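Local coordinates for uncharacterized protein (Pseudomonas aeruginosa PAO1, PDB 6TCB) that is of unknown function but binds calcium, and forms a two-subunit assembly in which the beta-sheet continues from one copy into the other, at residues 8-13 / 24-29; 16-21 / 46-51; 52-57 / 76-81; 57-62 / 68-73. All coordinates share one frame; numbering follows the deposited sequence.

Interaction 1 (8-13 / 24-29); sequences EEHLEI and YWCDVF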
# COMPACT_ATOMS: atom_id res chain seq x y z
N GLU A 8 16.21 -6.67 -10.25
CA GLU A 8 17.05 -7.69 -9.63
C GLU A 8 17.90 -7.11 -8.51
O GLU A 8 18.04 -7.71 -7.43
CB GLU A 8 17.96 -8.33 -10.68
CG GLU A 8 17.23 -9.28 -11.63
CD GLU A 8 17.96 -9.50 -12.95
OE1 GLU A 8 19.15 -9.10 -13.07
OE2 GLU A 8 17.34 -10.07 -13.87
N GLU A 9 18.51 -5.94 -8.73
CA GLU A 9 19.38 -5.39 -7.71
C GLU A 9 18.58 -4.89 -6.52
O GLU A 9 19.01 -5.05 -5.37
CB GLU A 9 20.25 -4.28 -8.30
CG GLU A 9 21.20 -4.77 -9.38
CD GLU A 9 22.25 -5.75 -8.90
OE1 GLU A 9 22.36 -6.03 -7.70
OE2 GLU A 9 23.00 -6.23 -9.79
N HIS A 10 17.42 -4.27 -6.75
CA HIS A 10 16.58 -3.87 -5.63
C HIS A 10 16.00 -5.07 -4.90
O HIS A 10 15.77 -4.99 -3.69
CB HIS A 10 15.53 -2.87 -6.09
CG HIS A 10 16.09 -1.50 -6.27
ND1 HIS A 10 16.21 -0.61 -5.23
CD2 HIS A 10 16.68 -0.92 -7.34
CE1 HIS A 10 16.79 0.49 -5.66
NE2 HIS A 10 17.10 0.33 -6.93
N LEU A 11 15.82 -6.20 -5.58
CA LEU A 11 15.44 -7.42 -4.88
C LEU A 11 16.53 -7.83 -3.90
O LEU A 11 16.24 -8.29 -2.79
CB LEU A 11 15.19 -8.55 -5.88
CG LEU A 11 15.11 -9.98 -5.34
CD1 LEU A 11 13.91 -10.18 -4.46
CD2 LEU A 11 15.12 -11.00 -6.51
N GLU A 12 17.80 -7.69 -4.28
CA GLU A 12 18.89 -8.07 -3.39
C GLU A 12 18.93 -7.16 -2.17
O GLU A 12 19.19 -7.61 -1.05
CB GLU A 12 20.22 -8.09 -4.14
CG GLU A 12 20.28 -9.17 -5.22
CD GLU A 12 20.10 -10.58 -4.67
OE1 GLU A 12 20.44 -10.80 -3.48
OE2 GLU A 12 19.62 -11.47 -5.41
N ILE A 13 18.64 -5.87 -2.35
CA ILE A 13 18.53 -4.98 -1.21
C ILE A 13 17.37 -5.39 -0.31
O ILE A 13 17.51 -5.51 0.91
CB ILE A 13 18.39 -3.52 -1.68
CG1 ILE A 13 19.63 -3.10 -2.47
CG2 ILE A 13 18.16 -2.64 -0.48
CD1 ILE A 13 19.46 -1.80 -3.24
N TYR A 24 11.33 -2.48 3.58
CA TYR A 24 12.19 -1.83 2.59
C TYR A 24 11.50 -0.56 2.09
O TYR A 24 10.60 -0.62 1.23
CB TYR A 24 12.49 -2.76 1.42
CG TYR A 24 13.41 -2.20 0.35
CD1 TYR A 24 14.40 -1.28 0.65
CD2 TYR A 24 13.28 -2.62 -0.97
CE1 TYR A 24 15.24 -0.80 -0.35
CE2 TYR A 24 14.13 -2.16 -1.97
CZ TYR A 24 15.11 -1.25 -1.64
OH TYR A 24 15.95 -0.78 -2.62
N TRP A 25 11.92 0.58 2.63
CA TRP A 25 11.45 1.88 2.16
C TRP A 25 12.20 2.21 0.88
O TRP A 25 13.43 2.31 0.89
CB TRP A 25 11.71 2.94 3.23
CG TRP A 25 11.04 2.65 4.54
CD1 TRP A 25 11.58 2.00 5.60
CD2 TRP A 25 9.72 3.05 4.96
NE1 TRP A 25 10.69 1.94 6.62
CE2 TRP A 25 9.53 2.57 6.26
CE3 TRP A 25 8.67 3.73 4.33
CZ2 TRP A 25 8.35 2.76 6.97
CZ3 TRP A 25 7.49 3.92 5.03
CH2 TRP A 25 7.34 3.44 6.34
N CYS A 26 11.48 2.36 -0.22
CA CYS A 26 12.13 2.56 -1.51
C CYS A 26 11.18 3.29 -2.42
O CYS A 26 10.10 2.77 -2.72
CB CYS A 26 12.50 1.22 -2.12
SG CYS A 26 13.25 1.32 -3.76
N ASP A 27 11.59 4.47 -2.90
CA ASP A 27 10.75 5.31 -3.74
C ASP A 27 11.37 5.58 -5.11
O ASP A 27 10.96 6.52 -5.79
CB ASP A 27 10.40 6.62 -3.02
CG ASP A 27 11.60 7.55 -2.85
OD1 ASP A 27 12.74 7.16 -3.19
OD2 ASP A 27 11.41 8.68 -2.36
N VAL A 28 12.33 4.75 -5.54
CA VAL A 28 13.08 5.02 -6.76
C VAL A 28 12.24 4.78 -8.02
O VAL A 28 12.53 5.36 -9.07
CB VAL A 28 14.38 4.20 -6.80
CG1 VAL A 28 14.07 2.73 -6.99
CG2 VAL A 28 15.30 4.72 -7.90
N PHE A 29 11.24 3.90 -7.95
CA PHE A 29 10.52 3.49 -9.13
C PHE A 29 9.47 4.52 -9.51
O PHE A 29 8.89 5.19 -8.66
CB PHE A 29 9.82 2.14 -8.90
CG PHE A 29 10.75 1.05 -8.46
CD1 PHE A 29 11.71 0.55 -9.31
CD2 PHE A 29 10.66 0.52 -7.19
CE1 PHE A 29 12.57 -0.45 -8.88
CE2 PHE A 29 11.52 -0.47 -6.77
CZ PHE A 29 12.47 -0.95 -7.62
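His-10 and Tyr-24 meet at about a right angle, the phenol oxygen arriving at the rim of the imidazole close to its plane. ND1 of His-10 and OH of Tyr-24 are 2.6 Å apart, a short hydrogen bond at 158° in which either group could be the donor. Tyr-24 reaches this far because its CG stands anti to the backbone N (chi1 -178°), which sends the ring from the strand toward helix 3-18. There CG2 of Ile-13 packs obliquely against the phenol, 3.5 Å from CE1 of Tyr-24. The imidazole is held from other directions as well. Over one face lies Val-28, whose CG1 sits 4.1 Å from the centre of the His-10 ring in a CH-pi contact. Phe-29 runs past His-10 in the opposite sense and makes a T-shaped pair with it, the edge of the phenyl toward the imidazole face and the planes 67° apart; CZ of Phe-29 comes within 3.9 Å of CG of His-10. SG of Cys-26 approaches obliquely, 3.8 Å from ND1 of His-10. Phe-37 of helix 33-43 also touches the imidazole, and Phe-7 packs edge-to-face on Phe-29, so the histidine lies in a largely aromatic patch shared by helix 3-18, helix 33-43 and segment 24-29. The bond to Tyr-24, with Val-28 and Phe-29 packed against the ring, should fix the imidazole's rotation, and probably couples the protonation of the two groups.

Interaction 2 (16-21 / 46-51); sequences ALFAQR and QASTYL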
# COMPACT_ATOMS: atom_id res chain seq x y z
N ALA A 16 18.10 -8.37 1.85
CA ALA A 16 18.95 -8.11 3.02
C ALA A 16 18.13 -7.58 4.18
O ALA A 16 18.39 -7.92 5.34
CB ALA A 16 20.05 -7.11 2.67
N LEU A 17 17.14 -6.74 3.90
CA LEU A 17 16.28 -6.22 4.95
C LEU A 17 15.26 -7.26 5.39
O LEU A 17 14.99 -7.42 6.59
CB LEU A 17 15.58 -4.97 4.44
CG LEU A 17 16.51 -3.76 4.33
CD1 LEU A 17 15.98 -2.76 3.33
CD2 LEU A 17 16.68 -3.10 5.69
N PHE A 18 14.70 -7.99 4.44
CA PHE A 18 13.67 -8.96 4.76
C PHE A 18 14.24 -10.08 5.62
O PHE A 18 13.51 -10.71 6.39
CB PHE A 18 13.06 -9.55 3.49
CG PHE A 18 12.13 -8.63 2.73
CD1 PHE A 18 11.94 -7.29 3.07
CD2 PHE A 18 11.44 -9.14 1.65
CE1 PHE A 18 11.09 -6.50 2.34
CE2 PHE A 18 10.58 -8.36 0.93
CZ PHE A 18 10.41 -7.03 1.27
N ALA A 19 15.54 -10.36 5.50
CA ALA A 19 16.16 -11.39 6.32
C ALA A 19 16.08 -11.05 7.80
O ALA A 19 16.19 -11.95 8.63
CB ALA A 19 17.62 -11.58 5.93
N GLN A 20 15.94 -9.77 8.14
CA GLN A 20 15.76 -9.28 9.50
C GLN A 20 14.30 -8.91 9.78
O GLN A 20 14.01 -8.27 10.80
CB GLN A 20 16.66 -8.06 9.73
CG GLN A 20 18.15 -8.42 9.69
CD GLN A 20 19.10 -7.24 9.57
OE1 GLN A 20 20.14 -7.35 8.91
NE2 GLN A 20 18.79 -6.14 10.23
N ARG A 21 13.40 -9.29 8.88
CA ARG A 21 11.98 -8.91 8.94
C ARG A 21 11.79 -7.40 9.05
O ARG A 21 10.87 -6.91 9.70
CB ARG A 21 11.25 -9.67 10.05
CG ARG A 21 11.33 -11.18 9.92
CD ARG A 21 10.71 -11.67 8.62
NE ARG A 21 10.67 -13.13 8.56
CZ ARG A 21 11.62 -13.89 8.01
NH1 ARG A 21 12.69 -13.34 7.45
NH2 ARG A 21 11.49 -15.21 8.01
N GLN A 46 9.88 -13.76 -2.11
CA GLN A 46 10.01 -12.83 -0.99
C GLN A 46 8.63 -12.26 -0.71
O GLN A 46 8.24 -11.25 -1.29
CB GLN A 46 10.99 -11.71 -1.35
CG GLN A 46 12.41 -12.17 -1.55
CD GLN A 46 12.98 -12.81 -0.30
OE1 GLN A 46 12.95 -12.23 0.78
NE2 GLN A 46 13.52 -14.01 -0.45
N ALA A 47 7.89 -12.93 0.17
CA ALA A 47 6.52 -12.54 0.47
C ALA A 47 6.49 -11.11 0.98
O ALA A 47 7.19 -10.76 1.93
CB ALA A 47 5.94 -13.48 1.53
N SER A 48 5.67 -10.28 0.34
CA SER A 48 5.71 -8.85 0.59
C SER A 48 4.35 -8.21 0.39
O SER A 48 3.61 -8.55 -0.54
CB SER A 48 6.71 -8.18 -0.38
OG SER A 48 6.78 -6.78 -0.17
N THR A 49 4.06 -7.24 1.26
CA THR A 49 2.92 -6.35 1.14
C THR A 49 3.41 -4.95 0.80
O THR A 49 4.32 -4.43 1.45
CB THR A 49 2.16 -6.29 2.48
OG1 THR A 49 1.76 -7.62 2.84
CG2 THR A 49 0.93 -5.41 2.37
N TYR A 50 2.80 -4.34 -0.20
CA TYR A 50 3.14 -2.98 -0.59
C TYR A 50 2.22 -2.01 0.11
O TYR A 50 0.99 -2.20 0.10
CB TYR A 50 2.99 -2.83 -2.10
CG TYR A 50 3.21 -1.47 -2.69
CD1 TYR A 50 4.46 -0.86 -2.67
CD2 TYR A 50 2.17 -0.82 -3.34
CE1 TYR A 50 4.66 0.37 -3.27
CE2 TYR A 50 2.36 0.41 -3.94
CZ TYR A 50 3.62 0.98 -3.91
OH TYR A 50 3.82 2.21 -4.52
N LEU A 51 2.79 -0.98 0.71
CA LEU A 51 2.02 0.10 1.31
C LEU A 51 2.51 1.43 0.75
O LEU A 51 3.71 1.61 0.49
CB LEU A 51 2.18 0.17 2.83
CG LEU A 51 1.86 -1.07 3.67
CD1 LEU A 51 2.20 -0.78 5.15
CD2 LEU A 51 0.42 -1.46 3.52
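Phe-18, near the end of helix 3-18, carries the whole contact from its side, meeting Gln-46, Ala-47 and Ser-48 in turn as its ring extends away from the helix. With CG anti to the carbonyl carbon and beside the backbone N (chi1 -73°), the ring is directed toward the start of strand 48-53. OE1 of Gln-46 lies at the ring edge, near its plane, 3.5 Å from CD2 of Phe-18. The Gln-46 chain is bent at chi2 (-60°), folding the amide back beside the phenyl; the two planes differ by 27°, and CB of Gln-46 rests 4.0 Å from CD2 of Phe-18. Farther along the ring, CZ of Phe-18 comes 3.9 Å from OG of Ser-48, a hydroxyl whose hydrogen-bond partner is Asn-38. Past Phe-18 the chain leaves the helix through a type I turn and a Schellman motif, with Arg-21 at positive phi as the C-prime residue. The carbonyl O of Phe-18 is gripped twice, by N of Arg-21 at 2.9 Å and, from the opposite face of its plane, by NH1 of Arg-21 at 3.0 Å. The phenyl also touches Tyr-24 and Pro-62, which places it between the first helix and the sheet. Helix 33-43 backs Ser-48 through Leu-41, and farther along strand 48-53, Tyr-50 and Leu-51 pair antiparallel with a strand of the second subunit.

Interaction 3 (52-57 / 76-81); sequences VLEGFD and ARARLR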
# COMPACT_ATOMS: atom_id res chain seq x y z
N VAL A 52 1.61 2.38 0.60
CA VAL A 52 1.99 3.78 0.45
C VAL A 52 1.41 4.52 1.64
O VAL A 52 0.19 4.49 1.86
CB VAL A 52 1.53 4.39 -0.88
CG1 VAL A 52 1.96 5.86 -0.94
CG2 VAL A 52 2.10 3.60 -2.03
N LEU A 53 2.28 5.15 2.40
CA LEU A 53 1.94 5.78 3.66
C LEU A 53 2.15 7.29 3.57
O LEU A 53 2.99 7.78 2.81
CB LEU A 53 2.81 5.21 4.79
CG LEU A 53 2.55 3.74 5.07
CD1 LEU A 53 3.79 3.00 5.57
CD2 LEU A 53 1.39 3.61 6.07
N GLU A 54 1.34 8.02 4.33
CA GLU A 54 1.42 9.48 4.37
C GLU A 54 1.30 10.09 2.98
O GLU A 54 1.85 11.17 2.71
CB GLU A 54 2.69 9.95 5.07
CG GLU A 54 2.80 9.48 6.50
CD GLU A 54 1.80 10.16 7.41
OE1 GLU A 54 1.46 11.34 7.18
OE2 GLU A 54 1.36 9.50 8.38
N GLY A 55 0.59 9.42 2.08
CA GLY A 55 0.35 9.91 0.75
C GLY A 55 1.40 9.57 -0.29
O GLY A 55 1.06 9.39 -1.46
N PHE A 56 2.68 9.51 0.11
CA PHE A 56 3.79 9.41 -0.84
C PHE A 56 5.05 8.78 -0.25
O PHE A 56 6.17 9.13 -0.66
CB PHE A 56 4.16 10.82 -1.36
CG PHE A 56 3.02 11.55 -1.99
CD1 PHE A 56 2.71 11.34 -3.32
CD2 PHE A 56 2.24 12.42 -1.25
CE1 PHE A 56 1.66 12.00 -3.90
CE2 PHE A 56 1.18 13.08 -1.84
CZ PHE A 56 0.88 12.86 -3.16
N ASP A 57 4.90 7.85 0.69
CA ASP A 57 6.06 7.14 1.24
C ASP A 57 5.86 5.64 1.01
O ASP A 57 5.17 4.98 1.80
CB ASP A 57 6.21 7.45 2.74
CG ASP A 57 7.62 7.20 3.30
OD1 ASP A 57 8.52 6.76 2.55
OD2 ASP A 57 7.82 7.47 4.51
N ALA A 76 6.45 9.18 11.92
CA ALA A 76 7.70 9.78 12.38
C ALA A 76 8.59 10.17 11.21
O ALA A 76 9.20 11.24 11.22
CB ALA A 76 8.44 8.80 13.29
N ARG A 77 8.70 9.30 10.20
CA ARG A 77 9.46 9.62 9.00
C ARG A 77 8.96 10.92 8.37
O ARG A 77 9.77 11.73 7.90
CB ARG A 77 9.32 8.46 8.01
CG ARG A 77 10.07 7.19 8.40
CD ARG A 77 9.69 6.02 7.53
NE ARG A 77 9.90 6.27 6.11
CZ ARG A 77 11.04 6.07 5.47
NH1 ARG A 77 12.11 5.63 6.11
NH2 ARG A 77 11.11 6.30 4.16
N ALA A 78 7.64 11.12 8.34
CA ALA A 78 7.12 12.33 7.71
C ALA A 78 7.56 13.57 8.47
O ALA A 78 7.96 14.57 7.85
CB ALA A 78 5.60 12.27 7.61
N ARG A 79 7.48 13.55 9.80
CA ARG A 79 7.93 14.71 10.56
C ARG A 79 9.41 14.97 10.33
O ARG A 79 9.83 16.13 10.21
CB ARG A 79 7.64 14.48 12.05
CG ARG A 79 6.16 14.38 12.40
CD ARG A 79 5.38 15.56 11.84
NE ARG A 79 4.06 15.70 12.46
CZ ARG A 79 3.18 16.64 12.12
NH1 ARG A 79 3.46 17.51 11.16
NH2 ARG A 79 2.01 16.69 12.73
N LEU A 80 10.23 13.92 10.28
CA LEU A 80 11.67 14.11 10.12
C LEU A 80 12.03 14.55 8.71
O LEU A 80 12.92 15.39 8.53
CB LEU A 80 12.37 12.81 10.51
CG LEU A 80 12.25 12.52 12.01
CD1 LEU A 80 12.66 11.08 12.27
CD2 LEU A 80 13.09 13.48 12.84
N ARG A 81 11.32 14.04 7.71
CA ARG A 81 11.55 14.48 6.35
C ARG A 81 11.21 15.96 6.20
O ARG A 81 11.96 16.72 5.57
CB ARG A 81 10.70 13.64 5.40
CG ARG A 81 10.94 13.95 3.92
CD ARG A 81 10.02 13.11 3.01
NE ARG A 81 10.23 11.68 3.19
CZ ARG A 81 9.40 10.85 3.83
NH1 ARG A 81 9.71 9.57 3.93
NH2 ARG A 81 8.26 11.30 4.36
O HOH W 1 6.32 9.27 5.76
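OD2 of Asp-57 accepts three hydrogen bonds, from Arg-77, Arg-81 and a water. Arg-77 comes side-on: its NE meets OD2 of Asp-57 at 2.9 Å and 172°, while its NH2 meets the syn lone pair of OD1 of Asp-57 at 3.1 Å. Carboxylate and guanidinium are nearly coplanar, 25° apart, in a two-pronged salt bridge. Arg-81 approaches quite differently. Its guanidinium stands 85° to the carboxylate, and NH1 of Arg-81 drops onto OD2 of Asp-57 from above the carboxylate plane, at 2.9 Å. The water donates to OD2 of Asp-57 at 2.7 Å and accepts from NH2 of Arg-81 at 3.1 Å, bridging the second nitrogen to the same oxygen. One helical turn separates the two arginines, and both chains bend at chi3 to bring their heads together. Nearer the hairpin turn, the methyl of Ala-78 rests 4.1 Å from CG of Glu-54. Asp-57 belongs to a classic beta bulge, in which it and Phe-56 both face Leu-53 where strands 48-53 and 57-62 join. Glu-87 forms a salt bridge with NE of Arg-81, and Trp-25 a cation-pi contact with Arg-77. Such a network ties the hairpin to helix 67-82 by charge more than by apolar contact, and two arginines around the buried carboxylate should stabilise its ionised form.

Interaction 4 (57-62 / 68-73); sequences DPVYVP and DAVRAT. With CA (calcium ion), chain C.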
# COMPACT_ATOMS: atom_id res chain seq x y z
N ASP A 57 4.90 7.85 0.69
CA ASP A 57 6.06 7.14 1.24
C ASP A 57 5.86 5.64 1.01
O ASP A 57 5.17 4.98 1.80
CB ASP A 57 6.21 7.45 2.74
CG ASP A 57 7.62 7.20 3.30
OD1 ASP A 57 8.52 6.76 2.55
OD2 ASP A 57 7.82 7.47 4.51
N PRO A 58 6.42 5.07 -0.06
CA PRO A 58 6.19 3.66 -0.38
C PRO A 58 7.16 2.71 0.31
O PRO A 58 8.33 3.02 0.55
CB PRO A 58 6.42 3.62 -1.90
CG PRO A 58 7.37 4.74 -2.16
CD PRO A 58 7.10 5.80 -1.14
N VAL A 59 6.66 1.51 0.59
CA VAL A 59 7.42 0.53 1.35
C VAL A 59 6.93 -0.86 0.99
O VAL A 59 5.75 -1.07 0.69
CB VAL A 59 7.30 0.84 2.87
CG1 VAL A 59 5.84 0.74 3.35
CG2 VAL A 59 8.20 -0.03 3.70
N TYR A 60 7.86 -1.80 1.03
CA TYR A 60 7.64 -3.22 0.76
C TYR A 60 7.91 -3.94 2.07
O TYR A 60 9.02 -3.86 2.60
CB TYR A 60 8.56 -3.69 -0.38
CG TYR A 60 8.40 -2.83 -1.60
CD1 TYR A 60 7.44 -3.10 -2.55
CD2 TYR A 60 9.18 -1.68 -1.79
CE1 TYR A 60 7.26 -2.29 -3.66
CE2 TYR A 60 9.00 -0.86 -2.90
CZ TYR A 60 8.03 -1.16 -3.82
OH TYR A 60 7.90 -0.31 -4.89
N VAL A 61 6.89 -4.57 2.62
CA VAL A 61 6.91 -5.08 3.99
C VAL A 61 6.89 -6.60 3.96
O VAL A 61 5.93 -7.19 3.44
CB VAL A 61 5.72 -4.55 4.82
CG1 VAL A 61 5.87 -5.01 6.26
CG2 VAL A 61 5.64 -3.06 4.72
N PRO A 62 7.89 -7.27 4.53
CA PRO A 62 7.89 -8.73 4.53
C PRO A 62 6.86 -9.30 5.49
O PRO A 62 6.50 -8.68 6.50
CB PRO A 62 9.31 -9.07 5.00
CG PRO A 62 9.69 -7.90 5.89
CD PRO A 62 9.02 -6.69 5.29
N ASP A 68 0.93 -2.25 11.26
CA ASP A 68 0.61 -1.07 12.06
C ASP A 68 1.88 -0.39 12.55
O ASP A 68 1.94 0.85 12.63
CB ASP A 68 -0.30 -1.45 13.22
CG ASP A 68 -1.74 -1.73 12.78
OD1 ASP A 68 -2.18 -1.21 11.73
OD2 ASP A 68 -2.44 -2.47 13.50
N ALA A 69 2.92 -1.17 12.84
CA ALA A 69 4.19 -0.58 13.26
C ALA A 69 4.85 0.17 12.11
O ALA A 69 5.46 1.23 12.32
CB ALA A 69 5.11 -1.65 13.81
N VAL A 70 4.72 -0.34 10.88
CA VAL A 70 5.24 0.37 9.71
C VAL A 70 4.51 1.70 9.53
O VAL A 70 5.12 2.73 9.25
CB VAL A 70 5.18 -0.51 8.46
CG1 VAL A 70 5.64 0.24 7.23
CG2 VAL A 70 6.08 -1.72 8.65
N ARG A 71 3.18 1.70 9.68
CA ARG A 71 2.43 2.94 9.59
C ARG A 71 2.84 3.93 10.67
O ARG A 71 3.02 5.12 10.40
CB ARG A 71 0.92 2.65 9.64
CG ARG A 71 0.08 3.92 9.65
CD ARG A 71 -1.41 3.67 9.44
NE ARG A 71 -1.94 2.69 10.39
CZ ARG A 71 -3.18 2.22 10.39
NH1 ARG A 71 -4.07 2.63 9.48
NH2 ARG A 71 -3.53 1.32 11.29
N ALA A 72 3.02 3.46 11.91
CA ALA A 72 3.50 4.36 12.95
C ALA A 72 4.86 4.93 12.58
O ALA A 72 5.13 6.12 12.80
CB ALA A 72 3.57 3.63 14.29
N THR A 73 5.73 4.10 12.00
CA THR A 73 7.05 4.57 11.57
C THR A 73 6.92 5.66 10.52
O THR A 73 7.66 6.65 10.56
CB THR A 73 7.87 3.37 11.06
OG1 THR A 73 7.98 2.37 12.09
CG2 THR A 73 9.27 3.78 10.63
CA CA C . -2.50 -4.61 14.11
O HOH W 2 -2.73 -6.83 14.48
O HOH W 3 -2.79 -4.19 16.34
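Val-70 projects from helix 67-82 toward Val-59 and Val-61, alternate residues whose side chains point from strand 57-62 toward the helix. The rotamers decide which methyls meet. In Val-59, CG1 occupies the position between the backbone N and the carbonyl carbon (chi1 63°), from which it meets CG1 of Val-70 tip to tip at 3.9 Å. Val-70 holds that methyl anti to its own backbone N (chi1 177°), leaving CG2 to lie alongside Val-61. The latter two side chains slide past each other in opposite directions, with CG1 of Val-61 4.1 Å from CG2 of Val-70. This is a helix laid on one face of an antiparallel sheet, and Trp-25 and Leu-53 from the flanking strands touch Val-70 as well. Tyr-60, between the two valines in sequence, instead touches helix 33-43. At the N-terminal end of the helix, Asp-68 serves the calcium site: its OD2 binds the ion at 2.2 Å, and two waters sit at 2.3 Å from the metal. Asp-66 and Asp-68 of the second subunit also bind this calcium, which therefore lies between the copies. OD1 of Asp-68 meets NH2 of Arg-71 in a 2.9 Å salt bridge, and the same NH2 reaches Cys-65 O of the second subunit. Within the helix, OG1 of Thr-73 donates to O of Ala-69, one turn back, at 2.8 Å.

How the interactions relate
Helices on a small antiparallel sheet make the frame that all four interactions share. Interactions 1 and 2, with centres about 11 Å apart, both use helix 3-18, and their segments alternate along the chain. Interactions 3 and 4, about 10 Å apart, both use helix 67-82 and have Asp-57 in common; the segments of interaction 4 fall between the outer ends of those of interaction 3. Strand 57-62, central in the sheet, pairs with 24-25 and 48-53, joining interaction 4 to interactions 1 and 2 by backbone hydrogen bonds. Trp-25 bridges interaction 1 to interaction 3, about 18 Å away. Interactions 2, 3 and 4 touch the second subunit, and interaction 4 also carries a calcium ligand.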